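Local coordinates for protein succinate-semialdehyde dehydrogenase (Streptococcus pyogenes MGAS1882, PDB 4OGD) that oxidises succinic semialdehyde to succinate with NADP+ as cofactor, as an aldehyde dehydrogenase built around a Rossmann fold, at residues 96-99 with 100-103; 131-134 with 135-138; 185-188 with 189-192; 256-259 with 260-263; 370-373 with 374-378. One frame throughout, in Å; residues are numbered along the deposited sequence.

Contacts 2 and 4 form the heart of this set: their centres lie about 13 Å apart and they touch. Asn132 ND2 sits 3.1 Å from Gln261 O, and Asn132 O 3.1 Å from Asn258 ND2, so two loops attached to different sheets are probably joined by two hydrogen bonds, each from an asparagine ND2 to a backbone carbonyl. Residues 260-263 fit the Gly-Gln-x-Cys signature of aldehyde dehydrogenases, and the active site is therefore probably close by. Contact 3 opens a helix beside the Rossmann sheet, its centre about 19 Å from that of contact 2. Between nearest atoms, contact 5 lies about 16 Å from contact 4, and contact 1, where Lys98 reaches the second subunit, about 13 Å from contact 2.

Contact 1. Residues 96-99 with 100-103; sequences ADKA and DEFL
Lys98 lays the root of its side chain over one face of the Phe102 ring, one helical turn ahead. The atom doing the work is Lys98 CB, 3.6 Å from the centroid of the Phe102 ring and only 14° from the ring normal, a CH-pi contact. Further out the lysine bends: chi2 of -71° turns the chain so that Lys98 CG still looks down on Phe102 CZ, at 3.8 Å, before CD, CE and NZ run on fully extended past the ring. There it lies alongside Glu101, whose chain is also extended, and Lys98 NZ faces Glu101 OE1 in a long salt bridge of 3.7 Å.

The helix 78-103 is kinked here. The i-to-i-4 bonds of Asp100 N to Ala96 O and Glu101 N to Asp97 O are missing; two waters step in, each donating to Asp97 O, with water 1 accepting from Asp100 N and water 2 from Glu101 N. Regular bonding returns with Phe102 N to Lys98 O, 2.9 Å, and Leu103 N to Ala99 O, 2.9 Å. Asp100 turns its carboxylate to Lys49, and Phe102 also meets the ring of Phe443. The chemistry implies a lysine used twice: its methylene root covers an aromatic face, while its ammonium pairs mainly with Glu109 of the second subunit and only at long range with Glu101, so the bridge joins the two chains.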
loop_
_atom_site.group_PDB
_atom_site.type_symbol
_atom_site.label_atom_id
_atom_site.label_comp_id
_atom_site.label_asym_id
_atom_site.label_seq_id
_atom_site.Cartn_x
_atom_site.Cartn_y
_atom_site.Cartn_z
ATOM N N ALA A 96 21.236 6.022 6.327
ATOM C CA ALA A 96 21.889 6.278 7.609
ATOM C C ALA A 96 21.973 7.782 7.894
ATOM O O ALA A 96 21.755 8.226 9.030
ATOM C CB ALA A 96 23.265 5.629 7.650
ATOM N N ASP A 97 22.287 8.570 6.865
ATOM C CA ASP A 97 22.398 10.019 7.029
ATOM C C ASP A 97 21.049 10.677 7.261
ATOM O O ASP A 97 20.945 11.644 8.013
ATOM C CB ASP A 97 23.071 10.669 5.817
ATOM C CG ASP A 97 24.578 10.479 5.807
ATOM O OD1 ASP A 97 25.158 10.151 6.860
ATOM O OD2 ASP A 97 25.183 10.682 4.734
ATOM N N LYS A 98 20.018 10.146 6.610
ATOM C CA LYS A 98 18.691 10.746 6.666
ATOM C C LYS A 98 17.847 10.219 7.819
ATOM O O LYS A 98 16.735 10.691 8.027
ATOM C CB LYS A 98 17.943 10.499 5.355
ATOM C CG LYS A 98 18.470 11.269 4.155
ATOM C CD LYS A 98 18.152 12.750 4.273
ATOM C CE LYS A 98 18.757 13.524 3.114
ATOM N NZ LYS A 98 18.439 14.982 3.187
ATOM N N ALA A 99 18.382 9.254 8.564
ATOM C CA ALA A 99 17.619 8.561 9.599
ATOM C C ALA A 99 16.878 9.499 10.554
ATOM O O ALA A 99 15.664 9.378 10.731
ATOM C CB ALA A 99 18.520 7.611 10.371
ATOM N N ASP A 100 17.597 10.438 11.167
ATOM C CA ASP A 100 16.973 11.314 12.159
ATOM C C ASP A 100 15.841 12.152 11.563
ATOM O O ASP A 100 14.767 12.271 12.159
ATOM C CB ASP A 100 18.010 12.226 12.822
ATOM C CG ASP A 100 19.036 11.457 13.626
ATOM O OD1 ASP A 100 18.746 10.320 14.049
ATOM O OD2 ASP A 100 20.144 12.001 13.838
ATOM N N GLU A 101 16.084 12.724 10.389
ATOM C CA GLU A 101 15.080 13.536 9.713
ATOM C C GLU A 101 13.853 12.706 9.326
ATOM O O GLU A 101 12.706 13.143 9.475
ATOM C CB GLU A 101 15.677 14.178 8.456
ATOM C CG GLU A 101 14.640 14.939 7.631
ATOM C CD GLU A 101 15.182 15.432 6.303
ATOM O OE1 GLU A 101 16.413 15.603 6.186
ATOM O OE2 GLU A 101 14.376 15.637 5.373
ATOM N N PHE A 102 14.101 11.504 8.822
ATOM C CA PHE A 102 13.017 10.658 8.325
ATOM C C PHE A 102 12.196 10.032 9.452
ATOM O O PHE A 102 11.052 9.630 9.235
ATOM C CB PHE A 102 13.565 9.561 7.411
ATOM C CG PHE A 102 13.996 10.048 6.049
ATOM C CD1 PHE A 102 13.904 11.395 5.696
ATOM C CD2 PHE A 102 14.482 9.144 5.116
ATOM C CE1 PHE A 102 14.299 11.826 4.439
ATOM C CE2 PHE A 102 14.873 9.564 3.852
ATOM C CZ PHE A 102 14.781 10.909 3.514
ATOM N N LEU A 103 12.782 9.939 10.645
ATOM C CA LEU A 103 12.107 9.330 11.798
ATOM C C LEU A 103 11.470 10.347 12.743
ATOM O O LEU A 103 10.799 9.969 13.707
ATOM C CB LEU A 103 13.095 8.467 12.579
ATOM C CG LEU A 103 13.427 7.112 11.965
ATOM C CD1 LEU A 103 14.630 6.482 12.646
ATOM C CD2 LEU A 103 12.209 6.205 12.084
HETATM O O HOH W 1 20.482 10.746 10.856
HETATM O O HOH W 2 18.824 13.148 9.362
#

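Contact 2. Residues 131-134 with 135-138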
loop_
_atom_site.group_PDB
_atom_site.type_symbol
_atom_site.label_atom_id
_atom_site.label_comp_id
_atom_site.label_asym_id
_atom_site.label_seq_id
_atom_site.Cartn_x
_atom_site.Cartn_y
_atom_site.Cartn_z
ATOM N N TRP A 131 16.916 -11.443 -9.912
ATOM C CA TRP A 131 18.310 -11.608 -10.333
ATOM C C TRP A 131 18.920 -10.458 -11.130
ATOM O O TRP A 131 20.147 -10.396 -11.282
ATOM C CB TRP A 131 18.466 -12.906 -11.140
ATOM C CG TRP A 131 17.474 -13.008 -12.260
ATOM C CD1 TRP A 131 16.302 -13.703 -12.250
ATOM C CD2 TRP A 131 17.556 -12.374 -13.545
ATOM N NE1 TRP A 131 15.647 -13.545 -13.451
ATOM C CE2 TRP A 131 16.399 -12.737 -14.263
ATOM C CE3 TRP A 131 18.499 -11.540 -14.162
ATOM C CZ2 TRP A 131 16.159 -12.289 -15.563
ATOM C CZ3 TRP A 131 18.256 -11.092 -15.444
ATOM C CH2 TRP A 131 17.095 -11.465 -16.134
ATOM N N ASN A 132 18.113 -9.548 -11.668
ATOM C CA ASN A 132 18.707 -8.591 -12.605
ATOM C C ASN A 132 19.604 -7.520 -11.973
ATOM O O ASN A 132 20.563 -7.064 -12.598
ATOM C CB ASN A 132 17.682 -8.015 -13.602
ATOM C CG ASN A 132 16.631 -7.160 -12.941
ATOM O OD1 ASN A 132 16.369 -7.280 -11.743
ATOM N ND2 ASN A 132 16.021 -6.272 -13.729
ATOM N N PHE A 133 19.295 -7.148 -10.729
ATOM C CA PHE A 133 20.155 -6.274 -9.931
ATOM C C PHE A 133 20.202 -6.878 -8.526
ATOM O O PHE A 133 19.513 -6.417 -7.613
ATOM C CB PHE A 133 19.624 -4.830 -9.899
ATOM C CG PHE A 133 19.642 -4.142 -11.236
ATOM C CD1 PHE A 133 20.728 -3.367 -11.624
ATOM C CD2 PHE A 133 18.562 -4.269 -12.109
ATOM C CE1 PHE A 133 20.742 -2.730 -12.868
ATOM C CE2 PHE A 133 18.565 -3.635 -13.346
ATOM C CZ PHE A 133 19.659 -2.867 -13.726
ATOM N N PRO A 134 21.012 -7.931 -8.355
ATOM C CA PRO A 134 20.975 -8.787 -7.159
ATOM C C PRO A 134 21.282 -8.049 -5.855
ATOM O O PRO A 134 20.805 -8.466 -4.803
ATOM C CB PRO A 134 22.066 -9.831 -7.429
ATOM C CG PRO A 134 22.295 -9.796 -8.894
ATOM C CD PRO A 134 22.049 -8.367 -9.308
ATOM N N TYR A 135 22.071 -6.983 -5.921
ATOM C CA TYR A 135 22.401 -6.224 -4.716
ATOM C C TYR A 135 21.542 -4.974 -4.544
ATOM O O TYR A 135 21.009 -4.729 -3.456
ATOM C CB TYR A 135 23.905 -5.885 -4.669
ATOM C CG TYR A 135 24.653 -6.823 -3.753
ATOM C CD1 TYR A 135 24.608 -8.188 -3.957
ATOM C CD2 TYR A 135 25.375 -6.345 -2.657
ATOM C CE1 TYR A 135 25.262 -9.061 -3.112
ATOM C CE2 TYR A 135 26.040 -7.218 -1.801
ATOM C CZ TYR A 135 25.972 -8.577 -2.036
ATOM O OH TYR A 135 26.615 -9.468 -1.195
ATOM N N TYR A 136 21.431 -4.186 -5.608
ATOM C CA TYR A 136 20.657 -2.950 -5.599
ATOM C C TYR A 136 19.211 -3.173 -5.186
ATOM O O TYR A 136 18.678 -2.397 -4.392
ATOM C CB TYR A 136 20.774 -2.269 -6.969
ATOM C CG TYR A 136 19.736 -1.222 -7.313
ATOM C CD1 TYR A 136 19.799 0.069 -6.783
ATOM C CD2 TYR A 136 18.732 -1.506 -8.221
ATOM C CE1 TYR A 136 18.858 1.040 -7.137
ATOM C CE2 TYR A 136 17.794 -0.554 -8.571
ATOM C CZ TYR A 136 17.861 0.714 -8.032
ATOM O OH TYR A 136 16.915 1.656 -8.389
ATOM N N GLN A 137 18.583 -4.242 -5.677
ATOM C CA GLN A 137 17.187 -4.479 -5.309
ATOM C C GLN A 137 17.044 -4.871 -3.833
ATOM O O GLN A 137 16.009 -4.598 -3.218
ATOM C CB GLN A 137 16.494 -5.520 -6.200
ATOM C CG GLN A 137 16.550 -5.273 -7.701
ATOM C CD GLN A 137 15.956 -3.963 -8.158
ATOM O OE1 GLN A 137 15.209 -3.300 -7.433
ATOM N NE2 GLN A 137 16.278 -3.584 -9.390
ATOM N N ILE A 138 18.062 -5.505 -3.253
ATOM C CA ILE A 138 18.031 -5.745 -1.807
ATOM C C ILE A 138 18.228 -4.439 -1.050
ATOM O O ILE A 138 17.472 -4.117 -0.129
ATOM C CB ILE A 138 19.118 -6.731 -1.331
ATOM C CG1 ILE A 138 19.006 -8.075 -2.051
ATOM C CG2 ILE A 138 18.991 -6.952 0.172
ATOM C CD1 ILE A 138 20.190 -9.009 -1.747
#
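Phe133 and Gln137 meet where the Rossmann-fold strand 124-128 hands over, through its loop, to helix 136-148. The tight side lies around Phe133 O and CB. Gln137 N donates to Phe133 O at 3.1 Å with a nearly straight N-H, 164°, a bond that closes the turn leading into the helix. The Gln137 side chain then doubles back: a bend at chi2 of -58° brings NE2 round to 3.6 Å from Phe133 CB, with CG 3.2 Å from Phe133 O on the way. Amide and ring stand steeply to each other, their planes 78° apart.

The tyrosine beside it sits more loosely. Tyr136 runs beside Phe133 in the same direction and turns its edge toward the phenylalanine face, an offset edge-to-face pair with centroids 5.9 Å apart; its closest carbon, CD2, reaches Phe133 CB at 3.8 Å. There is no solvent side to speak of, since every touching residue is buried, and several of the polar groups find partners within the protein. Tyr136 OH bonds to Ser420 and Arg140, Tyr135 OH to Ser166, and Glu84 OE2 takes both Tyr135 N and Tyr136 N. Asn132 ND2 donates to the backbone O of Gln261. Pro134 O, which accepts from His156 NE2, has the methyl CD1 of Ile138 pressed against it at 3.2 Å.

Contact 3. Residues 185-188 with 189-192; sequences FISY and DQVS
Gln190 reaches back along the chain to the residues just ahead of its own helix. From CB, which rests 3.5 Å from Ser187 O, the chain extends past the serine hydroxyl, CG lying 3.5 Å from Ser187 OG. CD passes the branch methyl of Ile186, with CG2 at 3.8 Å. At the tip OE1 accepts from Ser187 N at 2.9 Å; the N-H points at it within 14° of straight, in the carbonyl plane and on a lone pair. The same Gln190 OE1 also lies 3.2 Å from Ile186 CB. NE2, the other arm of the amide, is held by Asp22 OD1 and Met20 O.

The serine answers in kind. Its OG, swung back over the helix start by a chi1 of 66°, accepts from Gln190 N at 3.1 Å, so Ser187 and Gln190 exchange side-chain-to-backbone bonds as a capping box at the N-terminus of helix 188-196, which follows Rossmann-sheet strand 181-183. A weak bond from Ser187 OG to Gln190 OE1, 3.4 Å long, links the two side chains directly. Beneath the cap, Ile186 CD1 meets Val191 CG2 at 3.7 Å, the two side chains crossing nearly at right angles, and Val191 N donates to Ser187 O.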
loop_
_atom_site.group_PDB
_atom_site.type_symbol
_atom_site.label_atom_id
_atom_site.label_comp_id
_atom_site.label_asym_id
_atom_site.label_seq_id
_atom_site.Cartn_x
_atom_site.Cartn_y
_atom_site.Cartn_z
ATOM N N PHE A 185 16.959 -19.747 1.747
ATOM C CA PHE A 185 16.971 -20.666 0.616
ATOM C C PHE A 185 15.752 -21.573 0.758
ATOM O O PHE A 185 15.860 -22.710 1.218
ATOM C CB PHE A 185 18.263 -21.497 0.590
ATOM C CG PHE A 185 19.485 -20.733 0.122
ATOM C CD1 PHE A 185 19.417 -19.883 -0.976
ATOM C CD2 PHE A 185 20.701 -20.874 0.776
ATOM C CE1 PHE A 185 20.530 -19.186 -1.406
ATOM C CE2 PHE A 185 21.828 -20.182 0.344
ATOM C CZ PHE A 185 21.741 -19.337 -0.749
ATOM N N ILE A 186 14.581 -21.060 0.384
ATOM C CA ILE A 186 13.331 -21.776 0.623
ATOM C C ILE A 186 12.482 -22.004 -0.630
ATOM O O ILE A 186 12.681 -21.368 -1.673
ATOM C CB ILE A 186 12.464 -21.065 1.691
ATOM C CG1 ILE A 186 12.223 -19.605 1.294
ATOM C CG2 ILE A 186 13.124 -21.162 3.071
ATOM C CD1 ILE A 186 11.187 -18.904 2.164
ATOM N N SER A 187 11.521 -22.916 -0.508
ATOM C CA SER A 187 10.617 -23.255 -1.601
ATOM C C SER A 187 9.469 -22.266 -1.633
ATOM O O SER A 187 9.270 -21.515 -0.683
ATOM C CB SER A 187 10.035 -24.641 -1.370
ATOM O OG SER A 187 9.201 -24.623 -0.228
ATOM N N TYR A 188 8.702 -22.280 -2.718
ATOM C CA TYR A 188 7.534 -21.411 -2.834
ATOM C C TYR A 188 6.513 -21.720 -1.746
ATOM O O TYR A 188 5.829 -20.824 -1.252
ATOM C CB TYR A 188 6.873 -21.571 -4.203
ATOM C CG TYR A 188 7.694 -21.062 -5.364
ATOM C CD1 TYR A 188 8.682 -20.098 -5.182
ATOM C CD2 TYR A 188 7.478 -21.546 -6.650
ATOM C CE1 TYR A 188 9.435 -19.632 -6.253
ATOM C CE2 TYR A 188 8.222 -21.088 -7.724
ATOM C CZ TYR A 188 9.200 -20.133 -7.520
ATOM O OH TYR A 188 9.939 -19.678 -8.591
ATOM N N ASP A 189 6.410 -22.989 -1.367
ATOM C CA ASP A 189 5.473 -23.368 -0.317
ATOM C C ASP A 189 5.905 -22.785 1.024
ATOM O O ASP A 189 5.069 -22.367 1.819
ATOM C CB ASP A 189 5.333 -24.886 -0.232
ATOM C CG ASP A 189 4.665 -25.473 -1.458
ATOM O OD1 ASP A 189 3.731 -24.835 -1.990
ATOM O OD2 ASP A 189 5.077 -26.571 -1.887
ATOM N N GLN A 190 7.213 -22.752 1.263
ATOM C CA GLN A 190 7.734 -22.132 2.471
ATOM C C GLN A 190 7.512 -20.623 2.438
ATOM O O GLN A 190 7.256 -20.013 3.478
ATOM C CB GLN A 190 9.215 -22.470 2.666
ATOM C CG GLN A 190 9.444 -23.902 3.162
ATOM C CD GLN A 190 10.907 -24.295 3.172
ATOM O OE1 GLN A 190 11.620 -24.123 2.179
ATOM N NE2 GLN A 190 11.368 -24.835 4.300
ATOM N N VAL A 191 7.597 -20.027 1.249
ATOM C CA VAL A 191 7.323 -18.597 1.110
ATOM C C VAL A 191 5.891 -18.309 1.557
ATOM O O VAL A 191 5.640 -17.345 2.277
ATOM C CB VAL A 191 7.533 -18.098 -0.331
ATOM C CG1 VAL A 191 7.033 -16.665 -0.480
ATOM C CG2 VAL A 191 9.006 -18.170 -0.711
ATOM N N SER A 192 4.953 -19.159 1.144
ATOM C CA SER A 192 3.559 -18.980 1.545
ATOM C C SER A 192 3.391 -19.025 3.059
ATOM O O SER A 192 2.610 -18.259 3.629
ATOM C CB SER A 192 2.666 -20.035 0.888
ATOM O OG SER A 192 2.719 -19.913 -0.513
#

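Contact 4. Residues 256-259 with 260-263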
loop_
_atom_site.group_PDB
_atom_site.type_symbol
_atom_site.label_atom_id
_atom_site.label_comp_id
_atom_site.label_asym_id
_atom_site.label_seq_id
_atom_site.Cartn_x
_atom_site.Cartn_y
_atom_site.Cartn_z
ATOM N N LEU A 256 20.595 -1.437 -24.203
ATOM C CA LEU A 256 21.528 -2.556 -24.103
ATOM C C LEU A 256 22.268 -2.700 -22.769
ATOM O O LEU A 256 22.945 -3.698 -22.544
ATOM C CB LEU A 256 22.526 -2.530 -25.269
ATOM C CG LEU A 256 21.884 -2.613 -26.656
ATOM C CD1 LEU A 256 22.957 -2.593 -27.715
ATOM C CD2 LEU A 256 21.066 -3.882 -26.787
ATOM N N TYR A 257 22.131 -1.720 -21.886
ATOM C CA TYR A 257 22.664 -1.861 -20.533
ATOM C C TYR A 257 22.030 -3.087 -19.882
ATOM O O TYR A 257 20.815 -3.309 -20.005
ATOM C CB TYR A 257 22.362 -0.598 -19.731
ATOM C CG TYR A 257 22.714 -0.676 -18.269
ATOM C CD1 TYR A 257 21.771 -1.098 -17.339
ATOM C CD2 TYR A 257 23.969 -0.297 -17.816
ATOM C CE1 TYR A 257 22.068 -1.167 -16.010
ATOM C CE2 TYR A 257 24.279 -0.360 -16.462
ATOM C CZ TYR A 257 23.318 -0.799 -15.571
ATOM O OH TYR A 257 23.580 -0.887 -14.224
ATOM N N ASN A 258 22.854 -3.889 -19.212
ATOM C CA ASN A 258 22.419 -5.144 -18.589
ATOM C C ASN A 258 21.752 -6.075 -19.601
ATOM O O ASN A 258 20.831 -6.822 -19.265
ATOM C CB ASN A 258 21.510 -4.880 -17.373
ATOM C CG ASN A 258 21.554 -6.004 -16.339
ATOM O OD1 ASN A 258 22.508 -6.784 -16.272
ATOM N ND2 ASN A 258 20.518 -6.076 -15.506
ATOM N N ALA A 259 22.229 -5.995 -20.847
ATOM C CA ALA A 259 21.690 -6.747 -21.980
ATOM C C ALA A 259 20.183 -6.580 -22.145
ATOM O O ALA A 259 19.497 -7.479 -22.635
ATOM C CB ALA A 259 22.079 -8.244 -21.889
ATOM N N GLY A 260 19.672 -5.423 -21.738
ATOM C CA GLY A 260 18.258 -5.118 -21.895
ATOM C C GLY A 260 17.375 -5.698 -20.808
ATOM O O GLY A 260 16.156 -5.529 -20.847
ATOM N N GLN A 261 17.991 -6.364 -19.831
ATOM C CA GLN A 261 17.255 -7.045 -18.772
ATOM C C GLN A 261 16.957 -6.079 -17.627
ATOM O O GLN A 261 17.365 -6.298 -16.485
ATOM C CB GLN A 261 18.073 -8.232 -18.271
ATOM C CG GLN A 261 18.495 -9.191 -19.390
ATOM C CD GLN A 261 19.438 -10.267 -18.888
ATOM O OE1 GLN A 261 19.071 -11.444 -18.798
ATOM N NE2 GLN A 261 20.661 -9.870 -18.546
ATOM N N VAL A 262 16.249 -4.999 -17.944
ATOM C CA VAL A 262 16.052 -3.914 -16.990
ATOM C C VAL A 262 14.592 -3.525 -17.071
ATOM O O VAL A 262 14.066 -3.324 -18.171
ATOM C CB VAL A 262 16.943 -2.699 -17.340
ATOM C CG1 VAL A 262 16.761 -1.569 -16.330
ATOM C CG2 VAL A 262 18.404 -3.105 -17.379
ATOM N N CYS A 263 13.921 -3.455 -15.925
ATOM C CA CYS A 263 12.510 -3.092 -15.927
ATOM C C CYS A 263 12.289 -1.709 -16.547
ATOM O O CYS A 263 11.254 -1.467 -17.174
ATOM C CB CYS A 263 11.943 -3.155 -14.509
ATOM S SG CYS A 263 12.870 -2.202 -13.311
#
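Asn258 O is the busiest acceptor in this loop, gripped twice by Gln261. The backbone N of Gln261 comes in at 2.9 Å and its side-chain NE2 at 3.1 Å, from opposite faces of the carbonyl and both well out of its plane. The glutamine sets CG beside its own backbone N (chi1 -54°), and the extended chain carries NE2 back to Asn258 O. That oxygen lies within 4° of the amide plane. The other end of the amide, OE1, accepts from Ser306 N.

One residue earlier, Gly260 N donates to Tyr257 O at 3.0 Å. Residues 258, 259 and 260 all have positive phi, a left-handed turn, widest at the glycine (82°). Gln261 then centres an inverse gamma turn, with a weak bond from Val262 N to Gly260 O. Asn258 N goes to Glu80; Asn258 ND2 donates to Asn132 O, and Gln261 O accepts from Asn132 ND2. Val262 CG2 lies 3.6 Å from Asn258 CB and at the edge of the Tyr257 ring. The turn, carrying the Gly-Gln-x-Cys sequence of aldehyde dehydrogenases with Cys263 probably at the active site, links helix 244-256 to strand 268-272 of the seven-stranded sheet, against the loop ahead of helix 136-148.

Contact 5. Residues 370-373 with 374-378; sequences KVSS and EEEAI
Glu376 slides its aliphatic stem past Val371 in the opposite direction, CG lying 3.8 Å from Val371 CB, at the junction where strand 365-371 turns into helix 374-382 through a serine N-cap. With CG anti to its nitrogen (chi1 -174°) and the chain extended beyond, the glutamate reaches back over the turn, and OE1 accepts from Ser372 N at 2.8 Å, met nearly head-on along the C-O bond. A carboxylate thus takes up a backbone N-H just past the end of the strand. Its charge, lying near the positive end of the helix, is probably stabilised there.

Ser373 does the capping itself. A chi1 of 62° leaves its OG facing the first turn, where it accepts from Glu376 N at 3.1 Å, and its carbonyl takes Ala377 N at 3.0 Å, the first regular bond of the helix. Glu375 curls its own carboxylate round so that OE1 comes to 3.4 Å from Ser373 CB. Glu374 extends off the turn, its OE1 bonded to His399 on helix 397-406, while the strand end pairs with Val271 in the sheet. On the buried side Val371 also packs against Ile270 and Leu272, and its CG2 methyl meets the CB of Ala377 at 3.9 Å.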
loop_
_atom_site.group_PDB
_atom_site.type_symbol
_atom_site.label_atom_id
_atom_site.label_comp_id
_atom_site.label_asym_id
_atom_site.label_seq_id
_atom_site.Cartn_x
_atom_site.Cartn_y
_atom_site.Cartn_z
ATOM N N LYS A 370 6.407 3.607 -35.115
ATOM C CA LYS A 370 6.249 4.844 -35.881
ATOM C C LYS A 370 4.897 5.491 -35.603
ATOM O O LYS A 370 3.875 4.811 -35.593
ATOM C CB LYS A 370 6.394 4.583 -37.383
ATOM C CG LYS A 370 6.404 5.862 -38.221
ATOM C CD LYS A 370 6.536 5.555 -39.718
ATOM C CE LYS A 370 5.242 4.984 -40.282
ATOM N NZ LYS A 370 4.240 6.056 -40.574
ATOM N N VAL A 371 4.896 6.795 -35.340
ATOM C CA VAL A 371 3.637 7.526 -35.152
ATOM C C VAL A 371 3.564 8.772 -36.039
ATOM O O VAL A 371 4.579 9.215 -36.589
ATOM C CB VAL A 371 3.397 7.899 -33.666
ATOM C CG1 VAL A 371 3.338 6.639 -32.831
ATOM C CG2 VAL A 371 4.477 8.843 -33.141
ATOM N N SER A 372 2.365 9.332 -36.184
ATOM C CA SER A 372 2.163 10.440 -37.116
ATOM C C SER A 372 2.161 11.821 -36.478
ATOM O O SER A 372 2.127 12.836 -37.182
ATOM C CB SER A 372 0.869 10.240 -37.918
ATOM O OG SER A 372 1.028 9.200 -38.863
ATOM N N SER A 373 2.210 11.873 -35.153
ATOM C CA SER A 373 2.026 13.138 -34.455
ATOM C C SER A 373 2.443 12.973 -33.005
ATOM O O SER A 373 2.591 11.853 -32.523
ATOM C CB SER A 373 0.561 13.565 -34.519
ATOM O OG SER A 373 -0.269 12.616 -33.863
ATOM N N GLU A 374 2.630 14.091 -32.317
ATOM C CA GLU A 374 2.953 14.056 -30.901
ATOM C C GLU A 374 1.770 13.527 -30.106
ATOM O O GLU A 374 1.940 12.790 -29.122
ATOM C CB GLU A 374 3.314 15.452 -30.420
ATOM C CG GLU A 374 3.685 15.508 -28.946
ATOM C CD GLU A 374 4.237 16.854 -28.566
ATOM O OE1 GLU A 374 5.333 17.198 -29.054
ATOM O OE2 GLU A 374 3.557 17.580 -27.815
ATOM N N GLU A 375 0.565 13.896 -30.527
ATOM C CA GLU A 375 -0.630 13.373 -29.873
ATOM C C GLU A 375 -0.656 11.854 -29.932
ATOM O O GLU A 375 -0.928 11.184 -28.929
ATOM C CB GLU A 375 -1.899 13.948 -30.506
ATOM C CG GLU A 375 -2.075 15.453 -30.315
ATOM C CD GLU A 375 -1.428 16.285 -31.411
ATOM O OE1 GLU A 375 -0.678 15.733 -32.239
ATOM O OE2 GLU A 375 -1.677 17.506 -31.447
ATOM N N GLU A 376 -0.345 11.300 -31.101
ATOM C CA GLU A 376 -0.327 9.849 -31.240
ATOM C C GLU A 376 0.823 9.222 -30.445
ATOM O O GLU A 376 0.674 8.133 -29.902
ATOM C CB GLU A 376 -0.262 9.443 -32.710
ATOM C CG GLU A 376 -0.375 7.944 -32.931
ATOM C CD GLU A 376 -0.659 7.600 -34.369
ATOM O OE1 GLU A 376 0.209 7.874 -35.227
ATOM O OE2 GLU A 376 -1.768 7.083 -34.647
ATOM N N ALA A 377 1.961 9.909 -30.373
ATOM C CA ALA A 377 3.093 9.422 -29.579
ATOM C C ALA A 377 2.657 9.176 -28.142
ATOM O O ALA A 377 3.002 8.152 -27.552
ATOM C CB ALA A 377 4.242 10.421 -29.610
ATOM N N ILE A 378 1.899 10.124 -27.598
ATOM C CA ILE A 378 1.392 10.024 -26.228
ATOM C C ILE A 378 0.364 8.902 -26.094
ATOM O O ILE A 378 0.431 8.096 -25.168
ATOM C CB ILE A 378 0.791 11.367 -25.770
ATOM C CG1 ILE A 378 1.903 12.420 -25.659
ATOM C CG2 ILE A 378 0.043 11.212 -24.435
ATOM C CD1 ILE A 378 1.405 13.842 -25.682
#